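Hemolysin-related protein (Vibrio cholerae serotype O1, PDB 6MLT) is a secreted biofilm matrix protein that binds calcium and probably helps Vibrio cholerae biofilms adhere to surfaces, coupling a beta-propeller to a lectin-like beta-prism domain. Local coordinates at residues A217-W222 with V241-S246; L269-G274 with G449-D454. One frame throughout, in Å; residues are numbered along the deposited sequence.

Interaction 1: A217-W222 with V241-S246; sequences ANDTVW and VPASLS
Pro-242 lies over one face of the Trp-222 indole, the two side chains crossing at about a right angle. The contact is a CH-pi interaction: CG of Pro-242 sits 3.7 Å from the centroid of the Trp-222 five-membered ring, 23° off the normal. The neighbouring methylene reaches the pyrrole corner, with Pro-242 CD 3.3 Å from Trp-222 CD1. Val-241 splits its two methyls between different surroundings. With CG1 anti to the backbone N (chi1 179°), that methyl lies 3.5 Å from the carbonyl Thr-220 O, while CG2 touches the apolar pair Ala-217 CB and Val-221 CG2, each at 3.9 Å. Asp-219 brings its carboxylate alongside the backbone of the other segment, OD2 lying 3.4 Å from Ala-243 CA; its OD1 accepts a hydrogen bond from Thr-220 N, which holds the carboxylate within its own loop. Asp-219 N is buried here without a partner. A water spans the gap, donating to Thr-220 O at 2.8 Å and accepting from Ala-243 N. Segment 217-222 belongs to the connection from strand 211-214, the last of one four-stranded propeller blade, to strand 224-227, the first of the next. Segment 241-246 opens the loop between strands 236-241 and 252-256 of the second blade, and Trp-521 packs edge-to-face on Trp-222.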
# COMPACT_ATOMS: atom_id res chain seq x y z
N ALA A 217 -14.72 -3.43 -19.26
CA ALA A 217 -14.79 -4.78 -18.73
C ALA A 217 -16.10 -5.43 -19.16
O ALA A 217 -17.01 -4.77 -19.66
CB ALA A 217 -14.67 -4.78 -17.21
N ASN A 218 -16.19 -6.74 -18.95
CA ASN A 218 -17.35 -7.51 -19.35
C ASN A 218 -18.44 -7.57 -18.28
O ASN A 218 -19.51 -8.12 -18.54
CB ASN A 218 -16.90 -8.93 -19.73
CG ASN A 218 -15.85 -8.92 -20.84
OD1 ASN A 218 -14.75 -9.48 -20.70
ND2 ASN A 218 -16.19 -8.28 -21.94
N ASP A 219 -18.18 -7.02 -17.10
CA ASP A 219 -19.15 -6.96 -16.01
C ASP A 219 -18.64 -5.92 -15.03
O ASP A 219 -17.58 -5.31 -15.25
CB ASP A 219 -19.33 -8.34 -15.35
CG ASP A 219 -20.72 -8.54 -14.72
OD1 ASP A 219 -21.41 -7.55 -14.38
OD2 ASP A 219 -21.11 -9.72 -14.54
N THR A 220 -19.38 -5.73 -13.94
CA THR A 220 -19.02 -4.74 -12.93
C THR A 220 -17.60 -4.96 -12.43
O THR A 220 -17.21 -6.08 -12.11
CB THR A 220 -20.01 -4.82 -11.76
OG1 THR A 220 -21.34 -4.62 -12.24
CG2 THR A 220 -19.70 -3.78 -10.69
N VAL A 221 -16.84 -3.87 -12.33
CA VAL A 221 -15.52 -3.90 -11.71
C VAL A 221 -15.70 -3.67 -10.22
O VAL A 221 -16.29 -2.67 -9.80
CB VAL A 221 -14.59 -2.83 -12.32
CG1 VAL A 221 -13.24 -2.87 -11.64
CG2 VAL A 221 -14.44 -3.04 -13.82
N TRP A 222 -15.20 -4.60 -9.42
CA TRP A 222 -15.36 -4.57 -7.97
C TRP A 222 -14.12 -3.94 -7.35
O TRP A 222 -13.72 -2.87 -7.82
CB TRP A 222 -15.71 -5.98 -7.48
CG TRP A 222 -17.16 -6.30 -7.60
CD1 TRP A 222 -17.88 -6.44 -8.75
CD2 TRP A 222 -18.09 -6.51 -6.53
NE1 TRP A 222 -19.19 -6.73 -8.46
CE2 TRP A 222 -19.34 -6.79 -7.10
CE3 TRP A 222 -17.97 -6.50 -5.13
CZ2 TRP A 222 -20.47 -7.04 -6.33
CZ3 TRP A 222 -19.10 -6.76 -4.37
CH2 TRP A 222 -20.33 -7.02 -4.97
N VAL A 241 -12.85 -8.34 -11.67
CA VAL A 241 -14.21 -8.46 -12.20
C VAL A 241 -14.71 -9.86 -11.85
O VAL A 241 -14.25 -10.84 -12.46
CB VAL A 241 -14.25 -8.23 -13.72
CG1 VAL A 241 -15.68 -8.38 -14.25
CG2 VAL A 241 -13.69 -6.86 -14.06
N PRO A 242 -15.62 -10.02 -10.89
CA PRO A 242 -16.01 -11.38 -10.48
C PRO A 242 -17.01 -12.05 -11.40
O PRO A 242 -17.00 -13.27 -11.54
CB PRO A 242 -16.61 -11.16 -9.08
CG PRO A 242 -17.07 -9.73 -9.08
CD PRO A 242 -16.12 -8.99 -9.97
N ALA A 243 -17.86 -11.26 -12.05
CA ALA A 243 -18.91 -11.80 -12.89
C ALA A 243 -19.71 -12.84 -12.10
O ALA A 243 -19.97 -12.65 -10.91
CB ALA A 243 -18.32 -12.40 -14.17
N SER A 244 -20.11 -13.94 -12.74
CA SER A 244 -20.88 -14.97 -12.05
C SER A 244 -20.41 -16.34 -12.51
O SER A 244 -19.73 -16.48 -13.53
CB SER A 244 -22.38 -14.82 -12.31
OG SER A 244 -22.68 -15.25 -13.63
N LEU A 245 -20.80 -17.36 -11.76
CA LEU A 245 -20.35 -18.71 -12.08
C LEU A 245 -20.90 -19.18 -13.42
O LEU A 245 -20.29 -20.05 -14.05
CB LEU A 245 -20.76 -19.67 -10.97
CG LEU A 245 -20.16 -21.08 -11.01
CD1 LEU A 245 -18.63 -21.03 -11.03
CD2 LEU A 245 -20.66 -21.88 -9.82
N SER A 246 -22.02 -18.63 -13.88
CA SER A 246 -22.56 -18.99 -15.18
C SER A 246 -22.01 -18.12 -16.31
O SER A 246 -22.28 -18.41 -17.48
CB SER A 246 -24.08 -18.90 -15.17
OG SER A 246 -24.51 -17.57 -14.94
O HOH W 1 -18.60 -8.51 -11.93

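Interaction 2: L269-G274 with G449-D454; sequences LSNPGG and GYYAVD
Asn-271 reaches from an inter-blade connection of the beta-propeller into the beta-hairpin turn of the next blade, where Gly-449 to Ala-452 join strand 443-448 to strand 452-457. Hydrogen bonding dominates. Turned away from its own backbone N (chi1 -178°), the Asn-271 amide extends to the turn and uses both ends. Its OD1 accepts twice: from Tyr-451 N at 2.9 Å, nearly along the C=O axis, and from Ala-452 N at 3.0 Å, a more bent bond whose donor stands well above the carbonyl plane. Its ND2 donates twice, to Ala-452 O and, at 2.9 Å, to Asp-454 OD2. The latter is the straighter bond: the carboxylate oxygen lies close to the amide plane, yet ND2 comes to it from above the carboxylate, the two planes being 72° apart. Four bonds thus fix the rotation of this buried amide, and Asp-454 is itself steadied by Ser-465, which bonds to its OD1. The backbone adds a fifth bond, Tyr-450 N to Pro-272 O, at 2.8 Å and almost straight.

Apolar contacts flank this polar core. Pro-272 touches both tyrosines: its CD lies 3.7 Å from Tyr-451 CE2 and its CG beside Tyr-450 CD2, and the pyrrolidine crosses the Tyr-450 side chain at about a right angle. Gly-273 CA passes obliquely by the same Tyr-450 ring. A polar atom meets the other ring: the carbonyl Ser-270 O lies at the edge of Tyr-451, near its plane, 3.2 Å from Tyr-451 CD2.

Within the turn, Gly-449 N also bonds to Ala-452 O, so this carbonyl oxygen is gripped by Gly-449 N and Asn-271 ND2 from opposite faces of its plane.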
# COMPACT_ATOMS: atom_id res chain seq x y z
N LEU A 269 -10.61 -19.66 -16.62
CA LEU A 269 -11.81 -20.49 -16.55
C LEU A 269 -11.67 -21.63 -15.55
O LEU A 269 -12.68 -22.15 -15.08
CB LEU A 269 -12.15 -21.03 -17.94
CG LEU A 269 -12.51 -19.96 -18.98
CD1 LEU A 269 -12.73 -20.60 -20.35
CD2 LEU A 269 -13.74 -19.17 -18.57
N SER A 270 -10.44 -22.03 -15.22
CA SER A 270 -10.22 -23.03 -14.18
C SER A 270 -10.38 -22.47 -12.77
O SER A 270 -10.44 -23.25 -11.81
CB SER A 270 -8.83 -23.65 -14.33
OG SER A 270 -7.82 -22.75 -13.90
N ASN A 271 -10.46 -21.14 -12.62
CA ASN A 271 -10.72 -20.51 -11.33
C ASN A 271 -11.31 -19.13 -11.59
O ASN A 271 -10.62 -18.11 -11.42
CB ASN A 271 -9.45 -20.40 -10.48
CG ASN A 271 -9.71 -19.78 -9.11
OD1 ASN A 271 -10.79 -19.94 -8.53
ND2 ASN A 271 -8.71 -19.08 -8.59
N PRO A 272 -12.56 -19.06 -12.02
CA PRO A 272 -13.17 -17.77 -12.36
C PRO A 272 -13.56 -17.00 -11.10
O PRO A 272 -13.38 -17.46 -9.97
CB PRO A 272 -14.40 -18.18 -13.17
CG PRO A 272 -14.78 -19.49 -12.61
CD PRO A 272 -13.48 -20.18 -12.25
N GLY A 273 -14.10 -15.81 -11.32
CA GLY A 273 -14.53 -14.98 -10.23
C GLY A 273 -13.39 -14.15 -9.65
O GLY A 273 -12.33 -13.96 -10.27
N GLY A 274 -13.61 -13.68 -8.43
CA GLY A 274 -12.68 -12.81 -7.75
C GLY A 274 -13.18 -11.37 -7.70
O GLY A 274 -13.43 -10.77 -8.75
N GLY A 449 -10.85 -16.90 -6.00
CA GLY A 449 -11.92 -17.08 -6.96
C GLY A 449 -12.96 -18.05 -6.46
O GLY A 449 -13.07 -18.32 -5.26
N TYR A 450 -13.75 -18.58 -7.39
CA TYR A 450 -14.76 -19.57 -7.01
C TYR A 450 -14.12 -20.85 -6.47
O TYR A 450 -14.70 -21.50 -5.58
CB TYR A 450 -15.65 -19.92 -8.20
CG TYR A 450 -16.79 -18.94 -8.41
CD1 TYR A 450 -17.94 -19.01 -7.63
CD2 TYR A 450 -16.72 -17.95 -9.38
CE1 TYR A 450 -18.98 -18.12 -7.81
CE2 TYR A 450 -17.76 -17.05 -9.57
CZ TYR A 450 -18.88 -17.14 -8.78
OH TYR A 450 -19.91 -16.25 -8.97
N TYR A 451 -12.94 -21.22 -6.97
CA TYR A 451 -12.33 -22.52 -6.70
C TYR A 451 -11.00 -22.49 -5.96
O TYR A 451 -10.63 -23.51 -5.36
CB TYR A 451 -12.10 -23.28 -8.02
CG TYR A 451 -13.34 -23.50 -8.88
CD1 TYR A 451 -14.56 -23.83 -8.31
CD2 TYR A 451 -13.27 -23.39 -10.26
CE1 TYR A 451 -15.69 -24.03 -9.10
CE2 TYR A 451 -14.38 -23.59 -11.05
CZ TYR A 451 -15.59 -23.91 -10.47
OH TYR A 451 -16.69 -24.11 -11.26
N ALA A 452 -10.26 -21.38 -6.00
CA ALA A 452 -8.91 -21.40 -5.45
C ALA A 452 -8.43 -19.99 -5.14
O ALA A 452 -8.97 -18.99 -5.65
CB ALA A 452 -7.92 -22.06 -6.41
N VAL A 453 -7.40 -19.92 -4.30
CA VAL A 453 -6.64 -18.71 -4.03
C VAL A 453 -5.39 -18.75 -4.89
O VAL A 453 -4.59 -19.69 -4.79
CB VAL A 453 -6.29 -18.58 -2.54
CG1 VAL A 453 -5.40 -17.36 -2.29
CG2 VAL A 453 -7.55 -18.51 -1.69
N ASP A 454 -5.20 -17.73 -5.73
CA ASP A 454 -4.11 -17.68 -6.69
C ASP A 454 -3.21 -16.48 -6.41
O ASP A 454 -3.69 -15.38 -6.15
CB ASP A 454 -4.64 -17.58 -8.13
CG ASP A 454 -5.35 -18.85 -8.57
OD1 ASP A 454 -5.25 -19.85 -7.84
OD2 ASP A 454 -6.01 -18.84 -9.64

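Both interactions sit at junctions between successive propeller blades, and the blade of strands 224-227 to 262-266 takes part in each: interaction 1 joins the loop leading into it to one of its own hairpin loops, interaction 2 carries the loop leaving it into the following blade. The first is partly buried, resting on apolar and CH-pi contacts with one bridging water. The second is buried and governed by direct hydrogen bonds, and its segments are 175 residues apart because the beta-prism strands intervene in the chain. Their centres are about 12 Å apart and they touch: Tyr-450 OH packs 3.1 Å from Leu-245 N, and Leu-245 CD1 approaches Tyr-451 OH.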